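Local atomic coordinates of leucine aminopeptidase 2, chloroplastic (Streptomyces sp. BC16019, PDB entry 5LHJ), a protein that acts in the maturation of the peptide bottromycin as an M17-family metalloaminopeptidase, probably removing unsubstituted N-terminal amino acids from peptides. Residues Ala195-Ile200 with Pro237-Glu242; Thr228-Gly233 with Gly346-Ala351; Gly257-Gly262 with Asp352-Ala357; Ala288-Ala293 with Arg487-Thr492; Glu409-Leu414 with Leu461-Pro466. One frame throughout, in Å; residues are numbered along the deposited sequence.

Contact 1: residues Ala195-Ile200 with Pro237-Glu242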
# COMPACT_ATOMS: atom_id res chain seq x y z
N ALA A 195 -29.82 16.26 16.49
CA ALA A 195 -29.37 17.51 17.10
C ALA A 195 -29.26 18.65 16.09
O ALA A 195 -29.65 19.79 16.38
CB ALA A 195 -28.04 17.30 17.80
N PHE A 196 -28.76 18.33 14.90
CA PHE A 196 -28.68 19.31 13.81
C PHE A 196 -30.08 19.79 13.40
O PHE A 196 -30.30 21.00 13.27
CB PHE A 196 -27.87 18.70 12.63
CG PHE A 196 -27.40 19.69 11.58
CD1 PHE A 196 -27.54 21.08 11.70
CD2 PHE A 196 -26.76 19.19 10.45
CE1 PHE A 196 -27.08 21.93 10.70
CE2 PHE A 196 -26.27 20.05 9.47
CZ PHE A 196 -26.44 21.41 9.59
N ALA A 197 -31.03 18.87 13.26
CA ALA A 197 -32.41 19.25 12.96
C ALA A 197 -32.97 20.19 14.05
O ALA A 197 -33.60 21.20 13.73
CB ALA A 197 -33.29 18.03 12.79
N ASP A 198 -32.69 19.88 15.31
CA ASP A 198 -33.10 20.74 16.43
C ASP A 198 -32.49 22.14 16.35
O ASP A 198 -33.18 23.14 16.59
CB ASP A 198 -32.74 20.12 17.78
CG ASP A 198 -33.61 18.93 18.16
OD1 ASP A 198 -34.67 18.68 17.54
OD2 ASP A 198 -33.20 18.21 19.11
N ARG A 199 -31.21 22.21 16.01
CA ARG A 199 -30.53 23.49 15.88
C ARG A 199 -31.13 24.32 14.74
O ARG A 199 -31.31 25.54 14.89
CB ARG A 199 -29.02 23.28 15.68
CG ARG A 199 -28.20 24.56 15.64
CD ARG A 199 -28.05 25.18 17.03
NE ARG A 199 -27.24 26.40 17.00
CZ ARG A 199 -27.69 27.66 17.11
NH1 ARG A 199 -28.99 27.93 17.28
NH2 ARG A 199 -26.82 28.67 17.05
N ILE A 200 -31.44 23.68 13.60
CA ILE A 200 -32.06 24.38 12.47
C ILE A 200 -33.44 24.92 12.87
O ILE A 200 -33.78 26.06 12.54
CB ILE A 200 -32.17 23.47 11.22
CG1 ILE A 200 -30.76 23.11 10.72
CG2 ILE A 200 -32.95 24.17 10.10
CD1 ILE A 200 -30.72 21.91 9.78
N PRO A 237 -30.69 8.15 13.98
CA PRO A 237 -31.64 8.11 12.88
C PRO A 237 -31.47 9.34 11.96
O PRO A 237 -31.08 10.40 12.45
CB PRO A 237 -32.99 8.16 13.59
CG PRO A 237 -32.72 8.95 14.81
CD PRO A 237 -31.35 8.51 15.26
N PRO A 238 -31.80 9.21 10.67
CA PRO A 238 -31.70 10.36 9.77
C PRO A 238 -32.84 11.36 9.99
O PRO A 238 -33.81 11.06 10.71
CB PRO A 238 -31.79 9.73 8.38
CG PRO A 238 -32.62 8.50 8.60
CD PRO A 238 -32.24 8.00 9.96
N ARG A 239 -32.66 12.56 9.44
CA ARG A 239 -33.65 13.64 9.49
C ARG A 239 -33.69 14.29 8.12
O ARG A 239 -32.70 14.27 7.38
CB ARG A 239 -33.25 14.70 10.54
CG ARG A 239 -33.26 14.22 11.98
CD ARG A 239 -34.69 14.05 12.49
NE ARG A 239 -34.80 13.65 13.90
CZ ARG A 239 -34.90 12.40 14.36
NH1 ARG A 239 -34.87 11.34 13.53
NH2 ARG A 239 -35.06 12.19 15.66
N TYR A 240 -34.83 14.88 7.80
CA TYR A 240 -34.93 15.75 6.63
C TYR A 240 -35.61 17.04 7.05
O TYR A 240 -36.68 16.98 7.68
CB TYR A 240 -35.71 15.07 5.52
CG TYR A 240 -35.91 15.92 4.31
CD1 TYR A 240 -34.82 16.27 3.49
CD2 TYR A 240 -37.17 16.39 3.96
CE1 TYR A 240 -35.00 17.07 2.37
CE2 TYR A 240 -37.36 17.19 2.84
CZ TYR A 240 -36.27 17.52 2.04
OH TYR A 240 -36.47 18.30 0.93
N VAL A 241 -35.00 18.17 6.71
CA VAL A 241 -35.49 19.49 7.13
C VAL A 241 -35.73 20.38 5.92
O VAL A 241 -34.88 20.47 5.02
CB VAL A 241 -34.53 20.18 8.13
CG1 VAL A 241 -35.14 21.49 8.65
CG2 VAL A 241 -34.22 19.26 9.30
N GLU A 242 -36.88 21.04 5.89
CA GLU A 242 -37.15 22.07 4.89
C GLU A 242 -37.33 23.40 5.61
O GLU A 242 -38.06 23.49 6.61
CB GLU A 242 -38.35 21.71 4.00
CG GLU A 242 -37.94 20.71 2.92
CD GLU A 242 -39.06 20.24 2.00
OE1 GLU A 242 -40.26 20.44 2.32
OE2 GLU A 242 -38.74 19.64 0.96
O HOH W 1 -34.62 15.99 15.49
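A197 and I200, a turn apart on helix 193-207, press on V241 of strand 239-245, and this is the tight part of the contact. V241 shares its two methyls between them. Its CG2 meets A197 CB at 3.8 Å, and its CG1 lies 3.8 Å from I200 CG2, the I200 and V241 side chains running past each other in opposite directions. A197 CB rests on the aliphatic start of R239, 3.9 Å from R239 CG. The short axes of 195-200 and 239-242 run 16° from parallel, the helix-on-sheet packing of an alpha/beta domain, here the M17 catalytic domain; strand 210-214 adds V213, touching A197, and C211, touching V241.

The other side is looser and wetted. The R239 chain bends at chi2 (-73°), bringing NH1 back onto P238 O at 3.0 Å from above that carbonyl's plane. A water at the guanidinium edge, in its plane, accepts from R239 NE at 2.8 Å and gives a weak bond of 3.4 Å to D198 OD1. With an alanine in place of R239 the NE and NH1 donors go, which would probably leave P238 O and the water without these partners and A197 CB less covered.

R239 NE and D198 OD1 stay 6.2 Å apart, and D198 has a salt bridge to R201. Apolar contact joins helix to strand, while the opposite charges are probably linked only loosely, through water.

Contact 2: residues Thr228-Gly233 with Gly346-Ala351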
# COMPACT_ATOMS: atom_id res chain seq x y z
N THR A 228 -32.66 7.32 3.66
CA THR A 228 -32.97 6.25 4.63
C THR A 228 -32.02 5.03 4.47
O THR A 228 -31.58 4.48 5.47
CB THR A 228 -34.45 5.87 4.63
OG1 THR A 228 -34.87 5.54 3.32
CG2 THR A 228 -35.28 7.02 5.07
N ALA A 229 -31.64 4.68 3.24
CA ALA A 229 -30.68 3.56 3.02
C ALA A 229 -29.28 3.85 3.55
O ALA A 229 -28.67 3.01 4.24
CB ALA A 229 -30.61 3.21 1.53
N VAL A 230 -28.77 5.03 3.21
CA VAL A 230 -27.44 5.45 3.64
C VAL A 230 -27.39 5.58 5.17
O VAL A 230 -26.44 5.16 5.79
CB VAL A 230 -27.02 6.76 2.95
CG1 VAL A 230 -25.83 7.42 3.65
CG2 VAL A 230 -26.71 6.49 1.48
N GLY A 231 -28.45 6.15 5.75
CA GLY A 231 -28.47 6.46 7.17
C GLY A 231 -28.73 5.28 8.09
O GLY A 231 -28.61 5.43 9.30
N ARG A 232 -29.11 4.12 7.56
CA ARG A 232 -29.60 3.05 8.43
C ARG A 232 -28.56 2.35 9.31
O ARG A 232 -28.90 1.86 10.38
CB ARG A 232 -30.39 2.02 7.64
CG ARG A 232 -29.58 1.03 6.84
CD ARG A 232 -30.49 -0.09 6.38
NE ARG A 232 -29.79 -1.15 5.67
CZ ARG A 232 -29.45 -1.11 4.38
NH1 ARG A 232 -29.70 -0.03 3.62
NH2 ARG A 232 -28.85 -2.16 3.84
N GLY A 233 -27.30 2.27 8.85
CA GLY A 233 -26.26 1.60 9.65
C GLY A 233 -26.00 2.25 11.01
O GLY A 233 -25.80 1.58 12.03
N GLY A 346 -23.05 10.48 -0.65
CA GLY A 346 -23.63 11.81 -0.79
C GLY A 346 -24.56 11.95 -1.99
O GLY A 346 -25.67 12.49 -1.87
N ARG A 347 -24.12 11.46 -3.15
CA ARG A 347 -24.93 11.60 -4.35
C ARG A 347 -26.25 10.81 -4.24
O ARG A 347 -27.28 11.23 -4.74
CB ARG A 347 -24.14 11.22 -5.61
CG ARG A 347 -23.81 9.73 -5.77
CD ARG A 347 -22.69 9.55 -6.80
NE ARG A 347 -21.43 10.06 -6.28
CZ ARG A 347 -20.26 10.06 -6.92
NH1 ARG A 347 -20.12 9.59 -8.15
NH2 ARG A 347 -19.20 10.54 -6.29
N VAL A 348 -26.18 9.68 -3.54
CA VAL A 348 -27.34 8.80 -3.33
C VAL A 348 -28.36 9.47 -2.40
O VAL A 348 -29.56 9.38 -2.64
CB VAL A 348 -26.87 7.41 -2.78
CG1 VAL A 348 -28.05 6.52 -2.40
CG2 VAL A 348 -25.97 6.72 -3.80
N VAL A 349 -27.88 10.14 -1.37
CA VAL A 349 -28.73 10.90 -0.45
C VAL A 349 -29.40 12.10 -1.17
O VAL A 349 -30.60 12.35 -1.02
CB VAL A 349 -27.91 11.39 0.77
CG1 VAL A 349 -28.71 12.35 1.61
CG2 VAL A 349 -27.44 10.21 1.62
N LEU A 350 -28.61 12.85 -1.94
CA LEU A 350 -29.11 14.03 -2.64
C LEU A 350 -30.14 13.71 -3.73
O LEU A 350 -31.02 14.54 -3.97
CB LEU A 350 -27.95 14.80 -3.27
CG LEU A 350 -26.96 15.46 -2.30
CD1 LEU A 350 -25.71 15.95 -3.03
CD2 LEU A 350 -27.63 16.58 -1.57
N ALA A 351 -30.02 12.55 -4.38
CA ALA A 351 -30.85 12.18 -5.54
C ALA A 351 -32.34 12.44 -5.32
O ALA A 351 -32.97 13.21 -6.04
CB ALA A 351 -30.62 10.73 -5.90
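The helical bond from L350 N to G346 O, 3.0 Å long, belongs to the turn that carries V348 and V349 up to V230 of helix 225-231. No hydrogen bond spans the two segments; three valines make the contact. One methyl of V349 does most of the work: its CG2 fits against the fork of V230, 3.7 Å from V230 CB and 3.8 Å from each of V230 CG1 and V230 CG2. With V349 CG1 anti to the backbone N (chi1 171°), CG2 is left beside that N, on the side of V230, and the two side chains cross at about a right angle. On the flank, V230 CG2 reaches V348 CG1 at a wider 4.1 Å.

The helix V230 meets is the one that opens with E345, a ligand of both manganese ions in this M17 catalytic domain, although no metal is bound to this chain in the model. The side chains of V230 and E345 come within about 4 Å, so V230 packs close to a metal ligand as well as on V348 and V349 of the same helix. Away from V230, R347 forms a salt bridge with D440 and packs on helix 440-449, while L350 faces strand 255-263, touching V259 and K261.

Contact 3: residues Gly257-Gly262 with Asp352-Ala357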
# COMPACT_ATOMS: atom_id res chain seq x y z
N GLY A 257 -34.73 27.07 -4.93
CA GLY A 257 -34.51 25.92 -4.06
C GLY A 257 -33.02 25.71 -3.83
O GLY A 257 -32.27 25.70 -4.80
N LEU A 258 -32.61 25.58 -2.57
CA LEU A 258 -31.22 25.26 -2.21
C LEU A 258 -31.22 23.89 -1.54
O LEU A 258 -32.00 23.64 -0.62
CB LEU A 258 -30.64 26.28 -1.22
CG LEU A 258 -30.63 27.75 -1.65
CD1 LEU A 258 -30.04 28.63 -0.55
CD2 LEU A 258 -29.86 27.93 -2.95
N VAL A 259 -30.34 23.01 -2.01
CA VAL A 259 -30.22 21.66 -1.48
C VAL A 259 -28.83 21.52 -0.87
O VAL A 259 -27.85 21.73 -1.57
CB VAL A 259 -30.42 20.59 -2.58
CG1 VAL A 259 -30.22 19.19 -2.02
CG2 VAL A 259 -31.80 20.73 -3.21
N GLY A 260 -28.75 21.17 0.42
CA GLY A 260 -27.46 21.06 1.11
C GLY A 260 -27.21 19.69 1.71
O GLY A 260 -28.02 19.23 2.52
N LYS A 261 -26.09 19.06 1.35
CA LYS A 261 -25.72 17.74 1.88
C LYS A 261 -25.33 17.82 3.36
O LYS A 261 -24.37 18.49 3.71
CB LYS A 261 -24.56 17.13 1.08
CG LYS A 261 -24.01 15.80 1.60
CD LYS A 261 -22.66 15.45 0.96
CE LYS A 261 -21.94 14.39 1.77
NZ LYS A 261 -20.67 13.98 1.16
N GLY A 262 -26.08 17.11 4.21
CA GLY A 262 -25.85 17.12 5.65
C GLY A 262 -25.43 15.80 6.27
O GLY A 262 -26.04 15.35 7.25
N ASP A 352 -32.89 11.84 -4.27
CA ASP A 352 -34.35 11.94 -4.04
C ASP A 352 -34.75 13.34 -3.62
O ASP A 352 -35.85 13.80 -3.93
CB ASP A 352 -34.79 10.93 -2.99
CG ASP A 352 -34.30 9.55 -3.30
OD1 ASP A 352 -34.99 8.86 -4.08
OD2 ASP A 352 -33.20 9.15 -2.84
N VAL A 353 -33.86 14.05 -2.93
CA VAL A 353 -34.15 15.42 -2.53
C VAL A 353 -34.22 16.34 -3.76
O VAL A 353 -35.06 17.22 -3.83
CB VAL A 353 -33.14 15.95 -1.49
CG1 VAL A 353 -33.45 17.39 -1.10
CG2 VAL A 353 -33.13 15.03 -0.27
N LEU A 354 -33.35 16.12 -4.75
CA LEU A 354 -33.43 16.87 -6.02
C LEU A 354 -34.73 16.60 -6.78
O LEU A 354 -35.30 17.51 -7.38
CB LEU A 354 -32.22 16.58 -6.90
CG LEU A 354 -30.90 17.18 -6.43
CD1 LEU A 354 -29.73 16.57 -7.19
CD2 LEU A 354 -30.90 18.70 -6.59
N VAL A 355 -35.21 15.36 -6.72
CA VAL A 355 -36.52 15.01 -7.31
C VAL A 355 -37.60 15.85 -6.60
O VAL A 355 -38.39 16.54 -7.25
CB VAL A 355 -36.85 13.50 -7.23
CG1 VAL A 355 -38.26 13.21 -7.75
CG2 VAL A 355 -35.83 12.66 -8.00
N ARG A 356 -37.61 15.78 -5.28
CA ARG A 356 -38.61 16.50 -4.49
C ARG A 356 -38.52 18.01 -4.72
O ARG A 356 -39.56 18.68 -4.89
CB ARG A 356 -38.44 16.17 -3.00
CG ARG A 356 -39.50 16.80 -2.10
CD ARG A 356 -39.28 16.50 -0.63
NE ARG A 356 -40.13 17.35 0.21
CZ ARG A 356 -41.42 17.14 0.46
NH1 ARG A 356 -42.08 16.09 -0.05
NH2 ARG A 356 -42.08 18.00 1.24
N ALA A 357 -37.31 18.55 -4.72
CA ALA A 357 -37.12 20.00 -4.86
C ALA A 357 -37.49 20.56 -6.24
O ALA A 357 -37.87 21.73 -6.33
CB ALA A 357 -35.69 20.39 -4.53
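V259 of strand 255-263 is met by three side chains of helix 345-358, and its two methyls divide the work. CG1, set anti to the backbone N (chi1 177°), meets V353 CG1 at 3.8 Å; the two valines slide past each other in opposite directions, each offering its CG1. CG2 is turned to the other part of the helix face, where L354 CD2 lies 4.0 Å from V259 CG2 and A357 CB 4.1 Å from it. L354 comes in at a slant: its bond from the backbone does not aim at the strand, and CD2 at the tip of the chain makes the contact. A357 offers just a methyl, one helical turn beyond V353.

The short axes of strand and helix run 9.6 Å apart and nearly antiparallel (169°). Such a course fits a beta-alpha-beta crossover: the helix lies in the connection between the parallel strands 306-316 and 367-372 and passes over strand 255-263 between them. V353 also touches H310 and P312 of the first strand, and L354 touches V368 of the second. Farther along the V259 strand, K261 is a manganese ligand in this protein; in this metal-free chain its NZ forms a salt bridge with D284.

Across the segments the contact is wholly aliphatic, without a hydrogen bond, so shape and burial of the methyls, not polar direction, probably fix how helix and sheet sit together.

Contact 4: residues Ala288-Ala293 with Arg487-Thr492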
# COMPACT_ATOMS: atom_id res chain seq x y z
N ALA A 288 -24.84 21.51 3.80
CA ALA A 288 -26.00 21.83 4.65
C ALA A 288 -25.72 23.05 5.53
O ALA A 288 -26.59 23.92 5.68
CB ALA A 288 -26.39 20.63 5.50
N ALA A 289 -24.51 23.13 6.10
CA ALA A 289 -24.13 24.29 6.90
C ALA A 289 -24.20 25.59 6.09
O ALA A 289 -24.69 26.61 6.59
CB ALA A 289 -22.73 24.13 7.49
N ALA A 290 -23.70 25.56 4.86
CA ALA A 290 -23.69 26.74 4.00
C ALA A 290 -25.11 27.18 3.64
O ALA A 290 -25.43 28.39 3.68
CB ALA A 290 -22.88 26.50 2.74
N VAL A 291 -25.96 26.22 3.34
CA VAL A 291 -27.36 26.49 2.98
C VAL A 291 -28.13 27.06 4.16
O VAL A 291 -28.84 28.08 4.02
CB VAL A 291 -28.05 25.24 2.39
CG1 VAL A 291 -29.56 25.43 2.23
CG2 VAL A 291 -27.44 24.88 1.04
N VAL A 292 -27.99 26.43 5.33
CA VAL A 292 -28.67 26.92 6.54
C VAL A 292 -28.24 28.36 6.85
O VAL A 292 -29.08 29.23 7.12
CB VAL A 292 -28.40 26.00 7.74
CG1 VAL A 292 -28.86 26.62 9.06
CG2 VAL A 292 -29.07 24.64 7.53
N ALA A 293 -26.93 28.60 6.82
CA ALA A 293 -26.39 29.90 7.16
C ALA A 293 -26.87 30.98 6.17
O ALA A 293 -27.28 32.07 6.61
CB ALA A 293 -24.87 29.86 7.23
N ARG A 487 -21.03 33.05 1.56
CA ARG A 487 -21.05 34.37 0.97
C ARG A 487 -21.29 34.35 -0.55
O ARG A 487 -21.98 35.23 -1.07
CB ARG A 487 -19.80 35.15 1.37
CG ARG A 487 -19.94 35.64 2.81
CD ARG A 487 -18.69 36.31 3.32
NE ARG A 487 -17.71 35.25 3.52
CZ ARG A 487 -16.49 35.19 3.01
NH1 ARG A 487 -15.96 36.18 2.31
NH2 ARG A 487 -15.77 34.11 3.29
N THR A 488 -20.80 33.32 -1.24
CA THR A 488 -21.18 33.11 -2.65
C THR A 488 -22.69 32.93 -2.82
O THR A 488 -23.30 33.54 -3.69
CB THR A 488 -20.41 31.94 -3.29
OG1 THR A 488 -19.01 32.24 -3.30
CG2 THR A 488 -20.87 31.68 -4.72
N LEU A 489 -23.30 32.11 -1.97
CA LEU A 489 -24.75 31.89 -2.02
C LEU A 489 -25.51 33.19 -1.79
O LEU A 489 -26.44 33.51 -2.53
CB LEU A 489 -25.21 30.85 -1.01
CG LEU A 489 -24.90 29.38 -1.30
CD1 LEU A 489 -25.35 28.57 -0.09
CD2 LEU A 489 -25.54 28.86 -2.58
N ILE A 490 -25.11 33.95 -0.77
CA ILE A 490 -25.77 35.23 -0.49
C ILE A 490 -25.65 36.18 -1.68
O ILE A 490 -26.65 36.78 -2.09
CB ILE A 490 -25.23 35.89 0.80
CG1 ILE A 490 -25.60 35.05 2.02
CG2 ILE A 490 -25.78 37.31 0.95
CD1 ILE A 490 -24.90 35.47 3.30
N GLU A 491 -24.46 36.33 -2.25
CA GLU A 491 -24.30 37.19 -3.42
C GLU A 491 -25.07 36.70 -4.66
O GLU A 491 -25.61 37.51 -5.43
CB GLU A 491 -22.82 37.41 -3.74
CG GLU A 491 -22.14 38.36 -2.78
CD GLU A 491 -22.58 39.82 -2.93
OE1 GLU A 491 -23.15 40.20 -3.97
OE2 GLU A 491 -22.34 40.61 -1.99
N THR A 492 -25.16 35.38 -4.83
CA THR A 492 -25.97 34.80 -5.91
C THR A 492 -27.45 35.14 -5.73
O THR A 492 -28.11 35.59 -6.67
CB THR A 492 -25.78 33.28 -5.98
OG1 THR A 492 -24.40 33.00 -6.23
CG2 THR A 492 -26.62 32.66 -7.07
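L489, on helix 486-498, has the most surface buried here and supplies the one atom that reaches A290 and V291 of helix 286-301. That atom is CD1, and it meets backbone as much as side chain: it lies 3.8 Å from A290 O and 4.0 Å from A290 C. L489 holds CG beside its backbone N (chi1 -74°), and with chi2 near 175° CD1 forms the far end of an extended chain, reaching over from its own helix.

A290 comes next in buried area. Its CB stands 4.3 Å from L489 CD1, and its small side chain probably lets the leucine come down on the A290 carbonyl. V291 comes third, its side chain rooted away from helix 486-498; its CG2 is still 4.4 Å from L489 CD1, while the residue also packs on L311 of strand 306-316.

Helix 286-301 packs on strand 306-316 of the central sheet, and helix 486-498 lies against it, also touching helix 394-407. L489 also touches A294, and I490 continues the line to A297 and L301. On the far side of L489, T488 O takes two donors of the same residue, T492 N at 2.9 Å and T492 OG1 at 2.8 Å, the hydroxyl coming from above the carbonyl plane.

The chemistry is that of a leucine methyl against an alanine-rich helix: no hydrogen bond crosses, and light, undirected van der Waals contact, closest at the A290 carbonyl, joins the pair.

Contact 5: residues Glu409-Leu414 with Leu461-Pro466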
# COMPACT_ATOMS: atom_id res chain seq x y z
N GLU A 409 -14.44 34.23 -2.98
CA GLU A 409 -14.36 32.76 -2.91
C GLU A 409 -14.04 32.22 -4.31
O GLU A 409 -14.58 32.70 -5.31
CB GLU A 409 -15.66 32.17 -2.38
CG GLU A 409 -15.99 32.69 -0.99
CD GLU A 409 -17.09 31.93 -0.27
OE1 GLU A 409 -18.25 31.89 -0.76
OE2 GLU A 409 -16.81 31.39 0.84
N SER A 410 -13.16 31.24 -4.36
CA SER A 410 -12.66 30.72 -5.64
C SER A 410 -13.47 29.50 -6.12
O SER A 410 -13.55 28.48 -5.42
CB SER A 410 -11.18 30.35 -5.49
OG SER A 410 -10.68 29.80 -6.68
N PHE A 411 -14.04 29.62 -7.32
CA PHE A 411 -14.72 28.53 -8.02
C PHE A 411 -14.19 28.38 -9.44
O PHE A 411 -13.79 29.36 -10.06
CB PHE A 411 -16.22 28.79 -8.10
CG PHE A 411 -16.97 28.40 -6.87
CD1 PHE A 411 -17.15 29.32 -5.84
CD2 PHE A 411 -17.49 27.11 -6.72
CE1 PHE A 411 -17.84 28.96 -4.70
CE2 PHE A 411 -18.18 26.75 -5.58
CZ PHE A 411 -18.36 27.68 -4.57
N CYS A 412 -14.22 27.15 -9.93
CA CYS A 412 -13.91 26.83 -11.31
C CYS A 412 -15.09 26.08 -11.89
O CYS A 412 -15.52 25.08 -11.32
CB CYS A 412 -12.68 25.92 -11.37
SG CYS A 412 -12.25 25.46 -13.07
N ARG A 413 -15.63 26.55 -13.02
CA ARG A 413 -16.66 25.79 -13.74
C ARG A 413 -16.05 24.56 -14.43
O ARG A 413 -15.09 24.69 -15.20
CB ARG A 413 -17.38 26.65 -14.77
CG ARG A 413 -18.64 25.97 -15.31
CD ARG A 413 -19.23 26.77 -16.43
NE ARG A 413 -20.46 26.17 -16.93
CZ ARG A 413 -21.18 26.66 -17.92
NH1 ARG A 413 -20.80 27.78 -18.54
NH2 ARG A 413 -22.28 26.02 -18.31
N LEU A 414 -16.60 23.39 -14.16
CA LEU A 414 -16.23 22.18 -14.88
C LEU A 414 -17.38 21.74 -15.79
O LEU A 414 -18.54 22.00 -15.49
CB LEU A 414 -15.85 21.07 -13.91
CG LEU A 414 -14.63 21.37 -13.02
CD1 LEU A 414 -14.38 20.18 -12.10
CD2 LEU A 414 -13.39 21.65 -13.86
N LEU A 461 -22.66 22.86 -6.70
CA LEU A 461 -21.40 23.34 -6.14
C LEU A 461 -20.75 22.22 -5.33
O LEU A 461 -21.30 21.81 -4.32
CB LEU A 461 -21.63 24.55 -5.22
CG LEU A 461 -22.35 25.77 -5.78
CD1 LEU A 461 -22.28 26.94 -4.79
CD2 LEU A 461 -21.77 26.19 -7.09
N ASP A 462 -19.60 21.73 -5.78
CA ASP A 462 -18.86 20.68 -5.08
C ASP A 462 -17.75 21.37 -4.29
O ASP A 462 -16.80 21.88 -4.88
CB ASP A 462 -18.32 19.65 -6.07
CG ASP A 462 -17.72 18.40 -5.39
OD1 ASP A 462 -17.46 18.38 -4.15
OD2 ASP A 462 -17.49 17.41 -6.13
N ILE A 463 -17.90 21.41 -2.96
CA ILE A 463 -17.03 22.23 -2.11
C ILE A 463 -16.21 21.40 -1.12
O ILE A 463 -15.78 21.91 -0.09
CB ILE A 463 -17.85 23.32 -1.38
CG1 ILE A 463 -18.89 22.71 -0.43
CG2 ILE A 463 -18.53 24.24 -2.40
CD1 ILE A 463 -19.45 23.69 0.60
N ALA A 464 -15.94 20.14 -1.46
CA ALA A 464 -15.26 19.20 -0.56
C ALA A 464 -13.96 19.74 0.05
O ALA A 464 -13.78 19.76 1.27
CB ALA A 464 -14.99 17.88 -1.29
N ALA A 465 -13.07 20.24 -0.79
CA ALA A 465 -11.79 20.72 -0.29
C ALA A 465 -11.85 22.07 0.45
O ALA A 465 -11.30 22.17 1.53
CB ALA A 465 -10.77 20.77 -1.42
N PRO A 466 -12.50 23.11 -0.11
CA PRO A 466 -12.38 24.40 0.60
C PRO A 466 -13.27 24.55 1.85
O PRO A 466 -13.07 25.51 2.60
CB PRO A 466 -12.74 25.43 -0.47
CG PRO A 466 -13.50 24.69 -1.50
CD PRO A 466 -13.01 23.29 -1.47
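The ring of F411 is met obliquely by two aliphatic side chains, L461 and I463. Both touch the ring at CE2 and CZ. L461 CD2 is 3.9 Å from F411 CE2, and L461 CD1 is 4.0 Å from F411 CZ, so the isopropyl end straddles the CE2-CZ bond, its side chain crossing that of F411 at about a right angle. I463 CG2 lies 4.1 Å from both CE2 and CZ of F411, on a slanting approach; with CG1 lodged between the backbone N and the carbonyl carbon (chi1 63°), CG2 is the branch that faces the ring. A second aromatic, F484, meets the F411 ring with planes about 35° apart, and it touches I463 and P466 too.

Trimmed to an alanine, F411 would probably leave a gap beside L461 and I463 and F484 without its ring partner. No hydrogen bond joins the segments. The side chain of I463 comes within about 8 Å of the side chains of K261 and D284, both manganese ligands in this protein.

Strand 386-390 runs between the two strands, parallel to 410-413 and antiparallel to 458-462, so F411 reaches across it to L461. Helix 394-407 covers the phenylalanine with L401 and S404. Beyond the strand, S410, C412 and L414 pack on H419, P415 and C412 of a neighbouring subunit, so strand 410-413 lies between this core and a subunit interface.

All five contacts are apolar and largely buried within the catalytic domain, with no hydrogen bond between paired segments; contact 1 differs in its hydrated, charged margin. Contacts 1 and 3 set helices on the central sheet, nearly parallel in one and antiparallel in the other, and the salt bridge E242-R356 joins them. Contacts 2 and 3 share helix 345-358, the first using its N-terminal turns and the second the turns after them. Contact 4, nearest the chain's centre, pairs two helices and meets contact 3 through A288 and K261, and contact 1 through V292 and I200. Contact 5 alone brings in an aromatic ring; T488 and E409 tie it to contact 4, while its strand reaches another subunit.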